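Long-range contacts in DUF3256 domain-containing protein (Porphyromonas gingivalis W83, PDB 2P3P), which is of unknown function but can bind magnesium and is probably membrane-attached through a transmembrane helix: residues A148-Q156 with I168-L176; E77-F85 with S158-L166. All coordinates share one frame; numbering follows the deposited sequence.

Overall arrangement
Both contacts use the beta hairpin of strands 155-159 and 165-170, from its two ends. The hairpin supplies two of the four strands of an antiparallel sheet, and Met155 hydrogen-bonds through its backbone to Ser105 of the larger, seven-stranded sheet. Contact 1 lies where the arms open and leads outward to Ser149, which binds magnesium in a structure of this protein, though this chain holds none. Contact 2 lays the hairpin turn against strand 77-84, the middle strand of the larger sheet. The contact centres lie about 16 Å (contact 1) and 8 Å (contact 2) from the chain centre. Contacts 1 and 2 have their centres about 23 Å apart. Along the chain the segments alternate: 77-85, 148-156, 158-166, 168-176.

Contact 1 (A148-Q156 with I168-L176); sequences ASLTPSYMQ and IRQTVTETL
With CG1 anti to the backbone N (chi1 174°), Val172 spreads its two methyls along segment 148-156: CG1 lies 3.5 Å from Ser149 O, and CG2 packs 3.8 Å from Ser153 CA. This is the open end of an antiparallel beta hairpin, where the paired arms give way to loops. In the paired part, Gln156 and Arg169 form a hydrogen-bonded pair, with Gln156 N 2.8 Å from Arg169 O and the reverse bond completing it; Met155, a selenomethionine, and Gln170 form the neighbouring non-hydrogen-bonded pair. Thr171 N then gives an almost straight bond to Tyr154 O (2.9 Å, 175°). Thr171 OG1 lies against Tyr154 CB, while its hydrogen bond goes to Ala103 O. The side chains of Gln156 and Arg169 run side by side, pointing the same way, Gln156 CB 3.8 Å from Arg169 CG, with the amide and guanidinium planes 65° apart. Met155 packs CB against Ile168 CG1 at 3.8 Å. Farther out, Leu176 CD2 touches Ser149 CB; Ser149 is a known magnesium ligand, although no ion is bound to this chain. Back at the pair, a water donates to Gln156 O (2.8 Å) and accepts from Arg169 NE (3.0 Å).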
ATOM      1  N   ALA A 148     -11.574 -23.453   0.849  1.00  8.54           N
ATOM      2  CA  ALA A 148     -12.570 -22.444   1.242  1.00  9.31           C
ATOM      3  C   ALA A 148     -11.994 -21.368   2.191  1.00 10.14           C
ATOM      4  O   ALA A 148     -12.583 -20.268   2.312  1.00 11.51           O
ATOM      5  CB  ALA A 148     -13.791 -23.108   1.830  1.00  9.31           C
ATOM      6  N   SER A 149     -10.851 -21.649   2.827  1.00  8.68           N
ATOM      7  CA  SER A 149     -10.207 -20.671   3.679  1.00 10.20           C
ATOM      8  C   SER A 149      -9.257 -19.714   2.915  1.00 10.32           C
ATOM      9  O   SER A 149      -8.715 -18.760   3.500  1.00 11.12           O
ATOM     10  CB  SER A 149      -9.497 -21.352   4.838  1.00 10.85           C
ATOM     11  OG  SER A 149     -10.445 -21.861   5.753  1.00 15.93           O
ATOM     12  N   LEU A 150      -9.062 -19.963   1.620  1.00  9.12           N
ATOM     13  CA  LEU A 150      -8.126 -19.203   0.795  1.00  9.37           C
ATOM     14  C   LEU A 150      -8.727 -17.863   0.364  1.00  9.24           C
ATOM     15  O   LEU A 150      -7.996 -16.990  -0.076  1.00  9.56           O
ATOM     16  CB  LEU A 150      -7.721 -20.030  -0.452  1.00  9.09           C
ATOM     17  CG  LEU A 150      -6.748 -21.201  -0.237  1.00  7.92           C
ATOM     18  CD1 LEU A 150      -6.520 -21.931  -1.558  1.00  7.71           C
ATOM     19  CD2 LEU A 150      -5.414 -20.748   0.363  1.00 11.57           C
ATOM     20  N   THR A 151     -10.042 -17.721   0.520  0.50  9.50           N
ATOM     21  CA  THR A 151     -10.775 -16.504   0.142  0.50  9.85           C
ATOM     22  C   THR A 151     -11.629 -16.087   1.343  0.50  9.53           C
ATOM     23  O   THR A 151     -12.365 -16.917   1.872  0.50 11.48           O
ATOM     24  CB  THR A 151     -11.661 -16.793  -1.090  0.50 10.03           C
ATOM     25  OG1 THR A 151     -10.840 -17.184  -2.203  0.50 11.07           O
ATOM     26  CG2 THR A 151     -12.489 -15.578  -1.468  0.50  9.24           C
ATOM     27  N   PRO A 152     -11.596 -14.806   1.768  1.00  9.44           N
ATOM     28  CA  PRO A 152     -10.989 -13.621   1.128  1.00  8.70           C
ATOM     29  C   PRO A 152      -9.475 -13.695   1.095  1.00  8.27           C
ATOM     30  O   PRO A 152      -8.843 -14.083   2.066  1.00  8.07           O
ATOM     31  CB  PRO A 152     -11.485 -12.446   1.994  1.00  9.72           C
ATOM     32  CG  PRO A 152     -12.674 -12.963   2.664  1.00  9.90           C
ATOM     33  CD  PRO A 152     -12.382 -14.393   2.948  1.00  9.44           C
ATOM     34  N   SER A 153      -8.899 -13.345  -0.049  1.00  7.68           N
ATOM     35  CA  SER A 153      -7.488 -13.506  -0.237  1.00  6.42           C
ATOM     36  C   SER A 153      -6.768 -12.216   0.163  1.00  6.31           C
ATOM     37  O   SER A 153      -6.222 -11.500  -0.674  1.00  5.30           O
ATOM     38  CB  SER A 153      -7.184 -13.894  -1.671  1.00  7.08           C
ATOM     39  OG  SER A 153      -7.864 -15.085  -2.021  1.00  7.37           O
ATOM     40  N   TYR A 154      -6.685 -11.990   1.465  1.00  5.58           N
ATOM     41  CA  TYR A 154      -6.009 -10.800   1.997  1.00  5.19           C
ATOM     42  C   TYR A 154      -4.572 -10.755   1.527  1.00  5.08           C
ATOM     43  O   TYR A 154      -3.875 -11.776   1.487  1.00  4.37           O
ATOM     44  CB  TYR A 154      -6.081 -10.750   3.526  1.00  5.32           C
ATOM     45  CG  TYR A 154      -7.471 -10.888   4.100  1.00  5.72           C
ATOM     46  CD1 TYR A 154      -8.379  -9.861   3.982  1.00  8.49           C
ATOM     47  CD2 TYR A 154      -7.870 -12.040   4.780  1.00  6.83           C
ATOM     48  CE1 TYR A 154      -9.656  -9.951   4.506  1.00  5.93           C
ATOM     49  CE2 TYR A 154      -9.171 -12.145   5.303  1.00  7.96           C
ATOM     50  CZ  TYR A 154     -10.045 -11.090   5.172  1.00  7.72           C
ATOM     51  OH  TYR A 154     -11.347 -11.128   5.683  1.00  8.68           O
HETATM   52  N   MSE A 155      -4.144  -9.569   1.124  1.00  6.30           N
HETATM   53  CA  MSE A 155      -2.768  -9.340   0.710  1.00  5.62           C
HETATM   54  C   MSE A 155      -2.309  -7.954   1.162  1.00  5.75           C
HETATM   55  O   MSE A 155      -3.040  -6.955   1.075  1.00  4.75           O
HETATM   56  CB  MSE A 155      -2.581  -9.487  -0.821  1.00  5.98           C
HETATM   57  CG  MSE A 155      -2.951 -10.864  -1.372  1.00  6.50           C
HETATM   58 SE   MSE A 155      -3.143 -10.807  -3.304  0.80  7.66          SE
HETATM   59  CE  MSE A 155      -4.101 -12.541  -3.592  1.00  6.46           C
ATOM     60  N   GLN A 156      -1.090  -7.910   1.683  1.00  6.76           N
ATOM     61  CA  GLN A 156      -0.475  -6.673   2.137  1.00  7.55           C
ATOM     62  C   GLN A 156       0.613  -6.232   1.148  1.00  7.83           C
ATOM     63  O   GLN A 156       1.535  -6.992   0.808  1.00  8.68           O
ATOM     64  CB  GLN A 156       0.165  -6.876   3.527  1.00  7.36           C
ATOM     65  CG  GLN A 156       0.806  -5.592   4.069  1.00  8.11           C
ATOM     66  CD  GLN A 156       1.242  -5.722   5.511  1.00  8.85           C
ATOM     67  OE1 GLN A 156       1.318  -6.843   6.063  1.00  9.86           O
ATOM     68  NE2 GLN A 156       1.605  -4.612   6.096  1.00  7.89           N
ATOM     69  N   ILE A 168       4.316  -7.707  -2.559  1.00  7.82           N
ATOM     70  CA  ILE A 168       2.983  -8.039  -2.042  1.00  6.81           C
ATOM     71  C   ILE A 168       3.026  -9.429  -1.441  1.00  6.96           C
ATOM     72  O   ILE A 168       3.527 -10.367  -2.073  1.00  6.74           O
ATOM     73  CB  ILE A 168       1.883  -7.868  -3.140  1.00  7.61           C
ATOM     74  CG1 ILE A 168       0.451  -8.060  -2.572  1.00  7.31           C
ATOM     75  CG2 ILE A 168       2.213  -8.757  -4.408  1.00  6.08           C
ATOM     76  CD1 ILE A 168      -0.645  -7.755  -3.619  1.00  5.60           C
ATOM     77  N   ARG A 169       2.477  -9.560  -0.236  1.00  6.83           N
ATOM     78  CA  ARG A 169       2.504 -10.788   0.529  1.00  7.49           C
ATOM     79  C   ARG A 169       1.053 -11.170   0.804  1.00  8.57           C
ATOM     80  O   ARG A 169       0.232 -10.293   1.118  1.00 10.02           O
ATOM     81  CB  ARG A 169       3.278 -10.631   1.845  1.00  7.62           C
ATOM     82  CG  ARG A 169       2.703  -9.641   2.816  1.00  9.80           C
ATOM     83  CD  ARG A 169       3.556  -9.412   4.073  1.00  9.48           C
ATOM     84  NE  ARG A 169       4.905  -8.924   3.759  1.00 12.00           N
ATOM     85  CZ  ARG A 169       5.990  -9.192   4.494  1.00 13.53           C
ATOM     86  NH1 ARG A 169       5.906  -9.912   5.600  1.00 15.96           N
ATOM     87  NH2 ARG A 169       7.164  -8.719   4.138  1.00 14.99           N
ATOM     88  N   GLN A 170       0.727 -12.444   0.602  1.00  8.57           N
ATOM     89  CA  GLN A 170      -0.549 -12.953   1.067  1.00  8.04           C
ATOM     90  C   GLN A 170      -0.549 -13.000   2.584  1.00  7.61           C
ATOM     91  O   GLN A 170       0.440 -13.357   3.230  1.00  6.58           O
ATOM     92  CB  GLN A 170      -0.973 -14.289   0.393  1.00  7.59           C
ATOM     93  CG  GLN A 170      -0.038 -15.514   0.596  1.00  6.86           C
ATOM     94  CD  GLN A 170      -0.232 -16.187   1.940  1.00  6.64           C
ATOM     95  OE1 GLN A 170      -1.247 -15.982   2.595  1.00  5.89           O
ATOM     96  NE2 GLN A 170       0.778 -16.904   2.396  1.00  6.03           N
ATOM     97  N   THR A 171      -1.665 -12.597   3.165  1.00  8.14           N
ATOM     98  CA  THR A 171      -1.808 -12.644   4.609  1.00  8.73           C
ATOM     99  C   THR A 171      -2.920 -13.614   4.996  1.00  8.90           C
ATOM    100  O   THR A 171      -3.447 -13.517   6.104  1.00  9.03           O
ATOM    101  CB  THR A 171      -2.033 -11.252   5.220  1.00  8.59           C
ATOM    102  OG1 THR A 171      -3.147 -10.625   4.589  1.00 10.80           O
ATOM    103  CG2 THR A 171      -0.819 -10.318   5.036  1.00 10.34           C
ATOM    104  N   VAL A 172      -3.250 -14.555   4.103  1.00  9.26           N
ATOM    105  CA  VAL A 172      -4.189 -15.642   4.397  1.00  9.48           C
ATOM    106  C   VAL A 172      -3.616 -16.638   5.443  1.00  9.68           C
ATOM    107  O   VAL A 172      -4.319 -17.107   6.347  1.00 10.89           O
ATOM    108  CB  VAL A 172      -4.591 -16.412   3.069  1.00  9.32           C
ATOM    109  CG1 VAL A 172      -5.451 -17.622   3.372  1.00 10.51           C
ATOM    110  CG2 VAL A 172      -5.294 -15.488   2.079  1.00  7.65           C
ATOM    111  N   THR A 173      -2.359 -17.020   5.279  1.00 10.54           N
ATOM    112  CA  THR A 173      -1.788 -18.019   6.149  1.00 11.55           C
ATOM    113  C   THR A 173      -1.973 -17.688   7.625  1.00 12.43           C
ATOM    114  O   THR A 173      -2.365 -18.552   8.402  1.00 14.68           O
ATOM    115  CB  THR A 173      -0.312 -18.286   5.871  1.00 12.14           C
ATOM    116  OG1 THR A 173      -0.147 -18.719   4.519  1.00 10.93           O
ATOM    117  CG2 THR A 173       0.221 -19.371   6.855  1.00  9.92           C
ATOM    118  N   GLU A 174      -1.769 -16.438   8.016  1.00 13.38           N
ATOM    119  CA  GLU A 174      -1.981 -16.067   9.436  1.00 13.62           C
ATOM    120  C   GLU A 174      -3.436 -16.186   9.911  1.00 13.60           C
ATOM    121  O   GLU A 174      -3.673 -16.369  11.101  1.00 14.72           O
ATOM    122  CB  GLU A 174      -1.415 -14.691   9.733  1.00 14.34           C
ATOM    123  CG  GLU A 174      -2.060 -13.560   8.996  1.00 16.09           C
ATOM    124  CD  GLU A 174      -1.185 -12.343   9.012  1.00 15.36           C
ATOM    125  OE1 GLU A 174      -0.246 -12.274   8.176  1.00 18.12           O
ATOM    126  OE2 GLU A 174      -1.403 -11.477   9.900  1.00 16.62           O
ATOM    127  N   THR A 175      -4.391 -16.178   8.982  1.00 13.96           N
ATOM    128  CA  THR A 175      -5.817 -16.345   9.309  1.00 13.41           C
ATOM    129  C   THR A 175      -6.230 -17.799   9.631  1.00 13.34           C
ATOM    130  O   THR A 175      -7.259 -18.026  10.266  1.00 12.21           O
ATOM    131  CB  THR A 175      -6.735 -15.754   8.207  1.00 14.09           C
ATOM    132  OG1 THR A 175      -6.674 -16.540   7.010  1.00 12.49           O
ATOM    133  CG2 THR A 175      -6.362 -14.284   7.896  1.00 11.18           C
ATOM    134  N   LEU A 176      -5.416 -18.774   9.216  1.00 13.61           N
ATOM    135  CA  LEU A 176      -5.775 -20.171   9.317  1.00 14.06           C
ATOM    136  C   LEU A 176      -5.659 -20.667  10.754  1.00 15.14           C
ATOM    137  O   LEU A 176      -4.805 -20.210  11.497  1.00 16.82           O
ATOM    138  CB  LEU A 176      -4.853 -21.020   8.438  1.00 13.38           C
ATOM    139  CG  LEU A 176      -4.790 -20.644   6.957  1.00 12.56           C
ATOM    140  CD1 LEU A 176      -3.783 -21.588   6.221  1.00 15.16           C
ATOM    141  CD2 LEU A 176      -6.179 -20.702   6.359  1.00 14.95           C
TER
HETATM  142  O   HOH W   1      -8.797 -18.435   6.926  1.00 40.01           O
HETATM  143  O   HOH W   2       4.121  -6.774   1.849  1.00 15.23           O

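Contact 2 (E77-F85 with S158-L166); sequences EVFMRILPF and SLSEESDTL
Leu159 meets Phe79 at about a right angle: its CB lies 3.7 Å from Phe79 CE2, and its CD2 reaches the ring edge in plane while also touching the aliphatic part of Arg81. The next residue, Ser160, turns its carbonyl to Arg81, with a weak bond of 3.0 Å from Arg81 NH1 to Ser160 O. Its OG meanwhile accepts from the backbone N of both Glu162 and Ser163, an ST motif that shapes the bend. Glu161 CG lies 3.9 Å from Phe79 CZ, and Glu161 O sits over the centre of the Arg81 guanidinium, 3.5 Å above the plane; its carboxylate pairs with Arg69. Ser163 O comes in at the guanidinium edge and takes a second weak bond from Arg81 NH1 (3.0 Å). Arg81 NE hydrogen-bonds to Asn66 O. Asp164 adds charge, in a long salt bridge of 3.9 Å from OD1 to Arg81 NH1 with the oxygen well out of plane. Two waters donate to OD1, linking it to Arg81 NH2 and Ile82 O. Asp164 OD2 packs 3.3 Å from Pro84 CD. The arrangement is a beta-hairpin turn, with an inverse gamma turn at Asp164, packed on one face of an antiparallel sheet through Phe79 and Arg81.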
ATOM      1  N   GLU A  77      -2.585   2.408   7.560  1.00  7.33           N
ATOM      2  CA  GLU A  77      -1.428   3.079   6.948  1.00  7.94           C
ATOM      3  C   GLU A  77      -1.765   3.630   5.569  1.00  6.49           C
ATOM      4  O   GLU A  77      -2.346   2.931   4.752  1.00  6.16           O
ATOM      5  CB  GLU A  77      -0.283   2.091   6.775  1.00  7.18           C
ATOM      6  CG  GLU A  77       0.904   2.708   6.109  1.00 12.03           C
ATOM      7  CD  GLU A  77       2.052   1.756   5.997  1.00 11.01           C
ATOM      8  OE1 GLU A  77       1.979   0.891   5.081  1.00 12.48           O
ATOM      9  OE2 GLU A  77       2.990   1.878   6.799  1.00 12.87           O
ATOM     10  N   VAL A  78      -1.330   4.861   5.304  1.00  7.21           N
ATOM     11  CA  VAL A  78      -1.358   5.466   3.972  1.00  7.75           C
ATOM     12  C   VAL A  78       0.065   5.797   3.575  1.00  8.41           C
ATOM     13  O   VAL A  78       0.762   6.548   4.285  1.00  8.03           O
ATOM     14  CB  VAL A  78      -2.213   6.770   3.988  1.00  7.05           C
ATOM     15  CG1 VAL A  78      -2.102   7.581   2.612  1.00  8.83           C
ATOM     16  CG2 VAL A  78      -3.613   6.506   4.407  1.00  7.29           C
ATOM     17  N   PHE A  79       0.490   5.233   2.438  1.00  8.43           N
ATOM     18  CA  PHE A  79       1.837   5.423   1.943  1.00  8.20           C
ATOM     19  C   PHE A  79       1.687   5.957   0.524  1.00  8.48           C
ATOM     20  O   PHE A  79       0.962   5.389  -0.263  1.00  8.72           O
ATOM     21  CB  PHE A  79       2.604   4.121   1.964  1.00  9.09           C
ATOM     22  CG  PHE A  79       4.002   4.254   1.495  1.00  7.99           C
ATOM     23  CD1 PHE A  79       4.994   4.705   2.377  1.00 10.90           C
ATOM     24  CD2 PHE A  79       4.345   3.953   0.187  1.00 11.33           C
ATOM     25  CE1 PHE A  79       6.343   4.836   1.950  1.00  9.62           C
ATOM     26  CE2 PHE A  79       5.685   4.082  -0.241  1.00 12.56           C
ATOM     27  CZ  PHE A  79       6.666   4.540   0.632  1.00  9.44           C
HETATM   28  N   MSE A  80       2.316   7.076   0.232  1.00  8.87           N
HETATM   29  CA  MSE A  80       2.144   7.669  -1.084  1.00  9.61           C
HETATM   30  C   MSE A  80       3.452   8.141  -1.651  1.00  8.99           C
HETATM   31  O   MSE A  80       4.387   8.559  -0.913  1.00  8.82           O
HETATM   32  CB  MSE A  80       1.157   8.847  -1.049  1.00 10.22           C
HETATM   33  CG  MSE A  80       1.666  10.022  -0.320  1.00  9.50           C
HETATM   34 SE   MSE A  80       0.406  11.550  -0.402  0.80 16.05          SE
HETATM   35  CE  MSE A  80      -0.941  10.795   0.728  1.00 12.07           C
ATOM     36  N   ARG A  81       3.517   8.067  -2.974  1.00  8.90           N
ATOM     37  CA  ARG A  81       4.732   8.388  -3.741  1.00  8.76           C
ATOM     38  C   ARG A  81       4.314   8.847  -5.119  1.00  7.93           C
ATOM     39  O   ARG A  81       3.259   8.452  -5.566  1.00  7.94           O
ATOM     40  CB  ARG A  81       5.614   7.161  -3.925  1.00 10.05           C
ATOM     41  CG  ARG A  81       6.304   6.701  -2.684  1.00 10.43           C
ATOM     42  CD  ARG A  81       7.521   5.856  -2.989  1.00 11.25           C
ATOM     43  NE  ARG A  81       8.567   6.654  -3.617  1.00 12.37           N
ATOM     44  CZ  ARG A  81       9.496   6.149  -4.403  1.00 13.62           C
ATOM     45  NH1 ARG A  81       9.474   4.867  -4.714  1.00 13.48           N
ATOM     46  NH2 ARG A  81      10.418   6.945  -4.917  1.00 15.73           N
ATOM     47  N   ILE A  82       5.176   9.618  -5.786  1.00  7.69           N
ATOM     48  CA  ILE A  82       5.088   9.913  -7.205  1.00  8.65           C
ATOM     49  C   ILE A  82       5.780   8.778  -7.977  1.00  8.92           C
ATOM     50  O   ILE A  82       6.845   8.315  -7.614  1.00 10.34           O
ATOM     51  CB  ILE A  82       5.807  11.265  -7.562  1.00  9.67           C
ATOM     52  CG1 ILE A  82       5.175  12.404  -6.817  1.00 10.41           C
ATOM     53  CG2 ILE A  82       5.598  11.640  -9.055  1.00  9.10           C
ATOM     54  CD1 ILE A  82       3.779  12.668  -7.285  1.00 12.75           C
ATOM     55  N   LEU A  83       5.183   8.398  -9.087  1.00  8.91           N
ATOM     56  CA  LEU A  83       5.768   7.476 -10.057  1.00  8.81           C
ATOM     57  C   LEU A  83       5.763   8.147 -11.430  1.00  8.05           C
ATOM     58  O   LEU A  83       4.838   8.901 -11.801  1.00  7.01           O
ATOM     59  CB  LEU A  83       4.985   6.163 -10.137  1.00  8.64           C
ATOM     60  CG  LEU A  83       4.788   5.339  -8.873  1.00  9.91           C
ATOM     61  CD1 LEU A  83       3.833   4.163  -9.118  1.00  9.78           C
ATOM     62  CD2 LEU A  83       6.139   4.890  -8.381  1.00 10.62           C
ATOM     63  N   PRO A  84       6.817   7.913 -12.199  1.00  8.12           N
ATOM     64  CA  PRO A  84       6.891   8.582 -13.493  1.00  8.27           C
ATOM     65  C   PRO A  84       5.949   7.971 -14.498  1.00  9.05           C
ATOM     66  O   PRO A  84       6.015   6.773 -14.713  1.00  9.68           O
ATOM     67  CB  PRO A  84       8.338   8.335 -13.938  1.00  7.93           C
ATOM     68  CG  PRO A  84       8.824   7.190 -13.194  1.00  7.74           C
ATOM     69  CD  PRO A  84       8.007   7.076 -11.924  1.00  8.68           C
ATOM     70  N   PHE A  85       5.109   8.790 -15.129  1.00 11.03           N
ATOM     71  CA  PHE A  85       4.237   8.278 -16.190  1.00 12.16           C
ATOM     72  C   PHE A  85       4.975   8.363 -17.510  1.00 13.77           C
ATOM     73  O   PHE A  85       4.888   7.470 -18.364  1.00 15.18           O
ATOM     74  CB  PHE A  85       2.871   8.996 -16.256  1.00 10.87           C
ATOM     75  CG  PHE A  85       1.982   8.388 -17.261  1.00  9.40           C
ATOM     76  CD1 PHE A  85       1.279   7.220 -16.975  1.00  7.00           C
ATOM     77  CD2 PHE A  85       1.931   8.917 -18.541  1.00  9.15           C
ATOM     78  CE1 PHE A  85       0.498   6.602 -17.961  1.00  7.38           C
ATOM     79  CE2 PHE A  85       1.175   8.295 -19.532  1.00  7.26           C
ATOM     80  CZ  PHE A  85       0.458   7.159 -19.252  1.00  8.40           C
ATOM     81  N   SER A 158       3.673  -3.502   0.101  1.00  8.68           N
ATOM     82  CA  SER A 158       4.703  -2.510   0.491  1.00  7.62           C
ATOM     83  C   SER A 158       5.358  -1.902  -0.758  1.00  7.55           C
ATOM     84  O   SER A 158       6.114  -2.564  -1.452  1.00  7.03           O
ATOM     85  CB  SER A 158       5.793  -3.165   1.316  1.00  8.12           C
ATOM     86  OG  SER A 158       6.641  -2.170   1.879  1.00  7.95           O
ATOM     87  N   LEU A 159       5.054  -0.657  -1.033  1.00  7.28           N
ATOM     88  CA  LEU A 159       5.777   0.084  -2.094  1.00  7.56           C
ATOM     89  C   LEU A 159       7.136   0.517  -1.543  1.00  6.54           C
ATOM     90  O   LEU A 159       7.254   1.019  -0.397  1.00  4.98           O
ATOM     91  CB  LEU A 159       4.907   1.288  -2.500  1.00  7.94           C
ATOM     92  CG  LEU A 159       5.426   2.198  -3.579  1.00  7.11           C
ATOM     93  CD1 LEU A 159       5.642   1.442  -4.883  1.00  9.28           C
ATOM     94  CD2 LEU A 159       4.393   3.338  -3.728  1.00  6.43           C
ATOM     95  N   SER A 160       8.193   0.295  -2.322  1.00  7.42           N
ATOM     96  CA  SER A 160       9.517   0.780  -1.943  1.00  7.86           C
ATOM     97  C   SER A 160       9.567   2.296  -1.727  1.00  8.44           C
ATOM     98  O   SER A 160       8.864   3.093  -2.384  1.00  9.13           O
ATOM     99  CB  SER A 160      10.585   0.377  -2.971  1.00  8.02           C
ATOM    100  OG  SER A 160      11.904   0.846  -2.584  1.00  9.15           O
ATOM    101  N   GLU A 161      10.407   2.696  -0.783  1.00  8.24           N
ATOM    102  CA  GLU A 161      10.688   4.097  -0.533  1.00  9.10           C
ATOM    103  C   GLU A 161      11.651   4.683  -1.552  1.00 10.47           C
ATOM    104  O   GLU A 161      11.720   5.887  -1.703  1.00 11.87           O
ATOM    105  CB  GLU A 161      11.276   4.289   0.870  1.00  8.71           C
ATOM    106  CG  GLU A 161      10.252   3.918   1.948  1.00  8.92           C
ATOM    107  CD  GLU A 161      10.841   3.554   3.286  1.00  9.98           C
ATOM    108  OE1 GLU A 161      11.862   4.173   3.702  1.00  9.69           O
ATOM    109  OE2 GLU A 161      10.234   2.674   3.957  1.00 12.13           O
ATOM    110  N   GLU A 162      12.445   3.834  -2.188  1.00 11.63           N
ATOM    111  CA  GLU A 162      13.607   4.307  -2.924  1.00 12.65           C
ATOM    112  C   GLU A 162      13.721   3.855  -4.380  1.00 11.91           C
ATOM    113  O   GLU A 162      14.557   4.395  -5.090  1.00 12.16           O
ATOM    114  CB  GLU A 162      14.876   3.906  -2.181  1.00 13.52           C
ATOM    115  CG  GLU A 162      14.612   3.665  -0.715  1.00 15.96           C
ATOM    116  CD  GLU A 162      15.848   3.383   0.059  1.00 17.19           C
ATOM    117  OE1 GLU A 162      16.946   3.287  -0.561  1.00 25.10           O
ATOM    118  OE2 GLU A 162      15.710   3.251   1.300  1.00 23.33           O
ATOM    119  N   SER A 163      12.988   2.822  -4.775  1.00 10.32           N
ATOM    120  CA  SER A 163      12.919   2.428  -6.179  0.50 10.63           C
ATOM    121  C   SER A 163      11.470   2.310  -6.579  1.00 10.30           C
ATOM    122  O   SER A 163      10.584   2.288  -5.711  1.00 11.21           O
ATOM    123  CB  SER A 163      13.632   1.096  -6.447  0.50 10.53           C
ATOM    124  OG  SER A 163      14.840   0.987  -5.726  0.50  9.84           O
ATOM    125  N   ASP A 164      11.230   2.205  -7.889  1.00 10.53           N
ATOM    126  CA  ASP A 164       9.866   2.076  -8.404  1.00 10.64           C
ATOM    127  C   ASP A 164       9.504   0.563  -8.459  1.00 10.12           C
ATOM    128  O   ASP A 164       9.315  -0.057  -9.512  1.00  9.58           O
ATOM    129  CB  ASP A 164       9.682   2.826  -9.753  1.00 11.98           C
ATOM    130  CG  ASP A 164      10.006   4.334  -9.674  1.00 13.01           C
ATOM    131  OD1 ASP A 164      10.009   4.909  -8.559  1.00 13.47           O
ATOM    132  OD2 ASP A 164      10.217   4.969 -10.755  1.00 12.72           O
ATOM    133  N   THR A 165       9.413  -0.006  -7.268  1.00  9.30           N
ATOM    134  CA  THR A 165       9.119  -1.409  -7.087  1.00  9.13           C
ATOM    135  C   THR A 165       8.208  -1.553  -5.873  1.00  8.21           C
ATOM    136  O   THR A 165       8.199  -0.690  -4.982  1.00  9.36           O
ATOM    137  CB  THR A 165      10.416  -2.246  -6.893  1.00  8.24           C
ATOM    138  OG1 THR A 165      11.094  -1.884  -5.671  1.00 11.76           O
ATOM    139  CG2 THR A 165      11.385  -2.063  -8.074  1.00 10.23           C
ATOM    140  N   LEU A 166       7.488  -2.667  -5.826  1.00  7.81           N
ATOM    141  CA  LEU A 166       6.615  -3.017  -4.691  1.00  8.36           C
ATOM    142  C   LEU A 166       6.666  -4.507  -4.500  1.00  8.23           C
ATOM    143  O   LEU A 166       7.000  -5.241  -5.449  1.00  8.78           O
ATOM    144  CB  LEU A 166       5.172  -2.545  -4.889  1.00  9.53           C
ATOM    145  CG  LEU A 166       4.208  -3.195  -5.891  1.00 11.17           C
ATOM    146  CD1 LEU A 166       3.746  -4.584  -5.481  1.00 12.49           C
ATOM    147  CD2 LEU A 166       2.954  -2.273  -6.068  1.00  9.31           C
TER
HETATM  148  O   HOH W   3      11.985   5.410  -6.575  1.00 28.45           O
HETATM  149  O   HOH W   4       9.338   7.633  -8.382  1.00 27.03           O